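Local atomic coordinates of HMG-CoA Lyase (Bacillus subtilis subsp. subtilis, PDB entry 1YDO), a protein that belongs to the HMGL-like family of proteins with a TIM-barrel fold. Residues 29-42 and 267-280. Residues are numbered along the deposited sequence; the frame is centred on the assembly and turned at random.
Sequences DKITWINQLSRTGL and NVKLEKLLSAAKWI
Ile-280 lies against one face of the Trp-33 indole. Its CG2 sits 3.6 Å from the centroid of the five-membered ring of Trp-33, almost on the ring normal, a CH-pi contact. Leu-37 CD2 lies over the opposite face of the indole, nearer its six-membered ring. The other branch of Leu-37 reaches across, with CD1 3.6 Å from Ala-276 CB. Trp-33 and Trp-279 lie nearly parallel, their planes 10° apart, but barely overlap. Trp-279 is a knob in a hole formed by Asp-29, Thr-32, Trp-33 and Gln-36. CG of Trp-279 is anti to the backbone N (chi1 -159°), which carries the ring out over the helix 29-38. Gln-36 NE2 stands over one face of this ring, 3.3 Å from Trp-279 CD2, with the amide plane nearly perpendicular to the indole. Farther along, Leu-42 meets Val-268 and Leu-273. At the edge of the apolar layer, Trp-33 NE1 donates to Ala-276 O at 3.1 Å. This bond is bent and comes from above the carbonyl plane. Lys-269 N, at the N-cap position, donates to Thr-40 O (3.1 Å), joining the two loops. Beyond them, Arg-39 NH1 makes salt bridges with Asp-70 and Glu-72. The axes of 29-38 and 270-280 run antiparallel (168°) and come within 9.5 Å. Leu-42 and Val-268 also touch strand 8-11. Helices 27-38 and 270-284 pack side by side in the helical layer around the parallel strands of the TIM barrel.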
# COMPACT_ATOMS: atom_id res chain seq x y z
N ASP A 29 12.19 23.44 -15.38
CA ASP A 29 11.71 22.84 -14.13
C ASP A 29 12.14 21.39 -14.01
O ASP A 29 12.50 20.93 -12.92
CB ASP A 29 10.19 22.92 -14.05
CG ASP A 29 9.70 24.32 -13.82
OD1 ASP A 29 8.47 24.56 -13.95
OD2 ASP A 29 10.54 25.20 -13.50
N LYS A 30 12.09 20.65 -15.11
CA LYS A 30 12.49 19.25 -15.07
C LYS A 30 13.90 19.21 -14.49
O LYS A 30 14.17 18.49 -13.53
CB LYS A 30 12.50 18.63 -16.47
CG LYS A 30 11.13 18.32 -17.06
CD LYS A 30 11.32 17.42 -18.29
CE LYS A 30 10.01 17.04 -19.00
NZ LYS A 30 9.38 18.17 -19.75
N ILE A 31 14.79 20.01 -15.07
CA ILE A 31 16.17 20.07 -14.62
C ILE A 31 16.24 20.41 -13.14
O ILE A 31 16.89 19.72 -12.35
CB ILE A 31 16.95 21.13 -15.39
CG1 ILE A 31 16.88 20.81 -16.88
CG2 ILE A 31 18.40 21.17 -14.92
CD1 ILE A 31 17.46 21.87 -17.76
N THR A 32 15.56 21.48 -12.75
CA THR A 32 15.56 21.90 -11.37
C THR A 32 15.15 20.77 -10.43
O THR A 32 15.70 20.64 -9.33
CB THR A 32 14.61 23.06 -11.15
OG1 THR A 32 14.79 24.04 -12.19
CG2 THR A 32 14.89 23.69 -9.82
N TRP A 33 14.18 19.96 -10.86
CA TRP A 33 13.68 18.85 -10.04
C TRP A 33 14.62 17.66 -10.01
O TRP A 33 14.77 17.01 -8.97
CB TRP A 33 12.32 18.37 -10.55
CG TRP A 33 11.72 17.29 -9.74
CD1 TRP A 33 11.51 17.30 -8.40
CD2 TRP A 33 11.19 16.06 -10.22
NE1 TRP A 33 10.87 16.14 -8.01
CE2 TRP A 33 10.67 15.37 -9.11
CE3 TRP A 33 11.10 15.48 -11.49
CZ2 TRP A 33 10.06 14.12 -9.24
CZ3 TRP A 33 10.49 14.23 -11.61
CH2 TRP A 33 9.98 13.57 -10.49
N ILE A 34 15.23 17.38 -11.16
CA ILE A 34 16.17 16.27 -11.27
C ILE A 34 17.43 16.60 -10.49
O ILE A 34 18.13 15.70 -10.01
CB ILE A 34 16.54 16.01 -12.75
CG1 ILE A 34 15.28 15.58 -13.52
CG2 ILE A 34 17.60 14.92 -12.85
CD1 ILE A 34 15.53 15.20 -14.97
N ASN A 35 17.71 17.89 -10.34
CA ASN A 35 18.87 18.33 -9.58
C ASN A 35 18.66 17.95 -8.13
O ASN A 35 19.54 17.37 -7.50
CB ASN A 35 19.06 19.83 -9.73
CG ASN A 35 19.71 20.21 -11.04
OD1 ASN A 35 19.76 21.38 -11.39
ND2 ASN A 35 20.22 19.21 -11.77
N GLN A 36 17.48 18.27 -7.62
CA GLN A 36 17.15 17.93 -6.25
C GLN A 36 17.37 16.43 -6.08
O GLN A 36 18.10 15.97 -5.19
CB GLN A 36 15.69 18.28 -5.97
CG GLN A 36 15.33 19.71 -6.31
CD GLN A 36 13.87 20.02 -6.06
OE1 GLN A 36 13.28 19.55 -5.08
NE2 GLN A 36 13.27 20.82 -6.94
N LEU A 37 16.74 15.65 -6.95
CA LEU A 37 16.88 14.21 -6.90
C LEU A 37 18.33 13.76 -6.83
O LEU A 37 18.69 12.97 -5.96
CB LEU A 37 16.18 13.59 -8.10
CG LEU A 37 14.74 13.14 -7.89
CD1 LEU A 37 13.97 14.06 -6.97
CD2 LEU A 37 14.10 13.07 -9.25
N SER A 38 19.16 14.26 -7.75
CA SER A 38 20.59 13.90 -7.79
C SER A 38 21.23 13.99 -6.42
O SER A 38 21.98 13.10 -6.02
CB SER A 38 21.34 14.83 -8.74
OG SER A 38 20.84 14.75 -10.07
N ARG A 39 20.96 15.06 -5.69
CA ARG A 39 21.54 15.19 -4.37
C ARG A 39 20.54 14.80 -3.30
O ARG A 39 20.32 15.53 -2.33
CB ARG A 39 22.06 16.62 -4.15
CG ARG A 39 21.03 17.72 -4.22
CD ARG A 39 21.71 19.08 -4.08
NE ARG A 39 22.56 19.40 -5.23
CZ ARG A 39 22.12 19.93 -6.37
NH1 ARG A 39 22.98 20.17 -7.36
NH2 ARG A 39 20.84 20.24 -6.53
N THR A 40 19.94 13.64 -3.48
CA THR A 40 18.95 13.15 -2.55
C THR A 40 19.48 11.89 -1.85
O THR A 40 19.10 11.55 -0.73
CB THR A 40 17.65 12.83 -3.28
OG1 THR A 40 16.56 12.92 -2.37
CG2 THR A 40 17.70 11.44 -3.88
N GLY A 41 20.40 11.21 -2.53
CA GLY A 41 20.97 10.01 -1.96
C GLY A 41 20.80 8.90 -2.96
O GLY A 41 21.52 7.90 -2.95
N LEU A 42 19.81 9.06 -3.83
CA LEU A 42 19.57 8.06 -4.86
C LEU A 42 20.86 7.91 -5.67
O LEU A 42 21.61 8.87 -5.82
CB LEU A 42 18.43 8.52 -5.78
CG LEU A 42 17.00 8.41 -5.24
CD1 LEU A 42 16.07 9.26 -6.06
CD2 LEU A 42 16.57 6.95 -5.27
N ASN A 267 20.45 4.18 1.58
CA ASN A 267 21.33 5.32 1.40
C ASN A 267 20.60 6.53 0.84
O ASN A 267 21.22 7.44 0.29
CB ASN A 267 22.50 4.98 0.47
CG ASN A 267 23.46 3.98 1.09
OD1 ASN A 267 23.84 4.09 2.27
ND2 ASN A 267 23.88 3.00 0.30
N VAL A 268 19.28 6.53 0.98
CA VAL A 268 18.49 7.65 0.51
C VAL A 268 18.01 8.49 1.69
O VAL A 268 17.38 7.97 2.60
CB VAL A 268 17.28 7.18 -0.29
CG1 VAL A 268 16.49 8.37 -0.79
CG2 VAL A 268 17.76 6.34 -1.45
N LYS A 269 18.31 9.78 1.67
CA LYS A 269 17.87 10.65 2.74
C LYS A 269 16.41 11.05 2.48
O LYS A 269 16.13 12.06 1.84
CB LYS A 269 18.76 11.88 2.79
CG LYS A 269 20.24 11.51 2.93
CD LYS A 269 21.15 12.50 2.21
CE LYS A 269 22.59 11.97 2.13
NZ LYS A 269 23.48 12.81 1.26
N LEU A 270 15.51 10.22 2.99
CA LEU A 270 14.07 10.40 2.84
C LEU A 270 13.61 11.85 2.93
O LEU A 270 12.87 12.34 2.07
CB LEU A 270 13.33 9.55 3.87
CG LEU A 270 11.82 9.44 3.72
CD1 LEU A 270 11.46 8.98 2.32
CD2 LEU A 270 11.29 8.47 4.76
N GLU A 271 14.05 12.54 3.98
CA GLU A 271 13.70 13.93 4.19
C GLU A 271 13.84 14.70 2.87
O GLU A 271 12.89 15.33 2.39
CB GLU A 271 14.61 14.53 5.26
CG GLU A 271 14.23 15.94 5.73
CD GLU A 271 14.99 17.04 4.98
OE1 GLU A 271 14.67 18.24 5.18
OE2 GLU A 271 15.91 16.70 4.20
N LYS A 272 15.02 14.64 2.28
CA LYS A 272 15.26 15.33 1.03
C LYS A 272 14.29 14.88 -0.05
O LYS A 272 13.69 15.71 -0.73
CB LYS A 272 16.70 15.09 0.56
CG LYS A 272 17.77 15.64 1.52
CD LYS A 272 19.17 15.55 0.91
CE LYS A 272 20.24 16.12 1.84
NZ LYS A 272 21.59 16.19 1.20
N LEU A 273 14.14 13.56 -0.20
CA LEU A 273 13.24 13.00 -1.22
C LEU A 273 11.84 13.59 -1.08
O LEU A 273 11.26 14.07 -2.05
CB LEU A 273 13.17 11.48 -1.08
CG LEU A 273 12.41 10.74 -2.17
CD1 LEU A 273 13.13 10.92 -3.49
CD2 LEU A 273 12.31 9.27 -1.83
N LEU A 274 11.32 13.53 0.14
CA LEU A 274 10.00 14.04 0.43
C LEU A 274 9.89 15.48 -0.03
O LEU A 274 8.90 15.88 -0.66
CB LEU A 274 9.73 13.95 1.92
CG LEU A 274 9.36 12.55 2.40
CD1 LEU A 274 9.74 12.38 3.85
CD2 LEU A 274 7.87 12.32 2.21
N SER A 275 10.91 16.27 0.28
CA SER A 275 10.92 17.67 -0.11
C SER A 275 10.81 17.74 -1.63
O SER A 275 10.04 18.52 -2.18
CB SER A 275 12.21 18.33 0.38
OG SER A 275 12.20 19.73 0.12
N ALA A 276 11.57 16.89 -2.31
CA ALA A 276 11.55 16.88 -3.76
C ALA A 276 10.19 16.48 -4.30
O ALA A 276 9.75 17.02 -5.31
CB ALA A 276 12.60 15.94 -4.28
N ALA A 277 9.53 15.53 -3.64
CA ALA A 277 8.22 15.07 -4.08
C ALA A 277 7.22 16.21 -4.01
O ALA A 277 6.45 16.43 -4.95
CB ALA A 277 7.74 13.91 -3.21
N LYS A 278 7.26 16.95 -2.91
CA LYS A 278 6.34 18.06 -2.75
C LYS A 278 6.53 19.09 -3.85
O LYS A 278 5.56 19.64 -4.37
CB LYS A 278 6.55 18.72 -1.39
CG LYS A 278 5.57 19.83 -1.09
CD LYS A 278 5.86 20.46 0.27
CE LYS A 278 4.94 21.64 0.54
NZ LYS A 278 5.23 22.31 1.84
N TRP A 279 7.78 19.33 -4.23
CA TRP A 279 8.08 20.30 -5.26
C TRP A 279 7.26 20.07 -6.51
O TRP A 279 6.43 20.91 -6.86
CB TRP A 279 9.56 20.25 -5.60
CG TRP A 279 10.03 21.50 -6.24
CD1 TRP A 279 10.34 22.67 -5.62
CD2 TRP A 279 10.21 21.73 -7.64
NE1 TRP A 279 10.71 23.61 -6.54
CE2 TRP A 279 10.64 23.06 -7.79
CE3 TRP A 279 10.06 20.93 -8.78
CZ2 TRP A 279 10.91 23.63 -9.05
CZ3 TRP A 279 10.32 21.49 -10.03
CH2 TRP A 279 10.74 22.83 -10.15
N ILE A 280 7.49 18.96 -7.20
CA ILE A 280 6.75 18.63 -8.42
C ILE A 280 5.25 18.62 -8.20
O ILE A 280 4.49 19.01 -9.07
CB ILE A 280 7.10 17.25 -8.94
CG1 ILE A 280 7.78 16.48 -7.83
CG2 ILE A 280 7.91 17.36 -10.22
CD1 ILE A 280 7.44 15.03 -7.82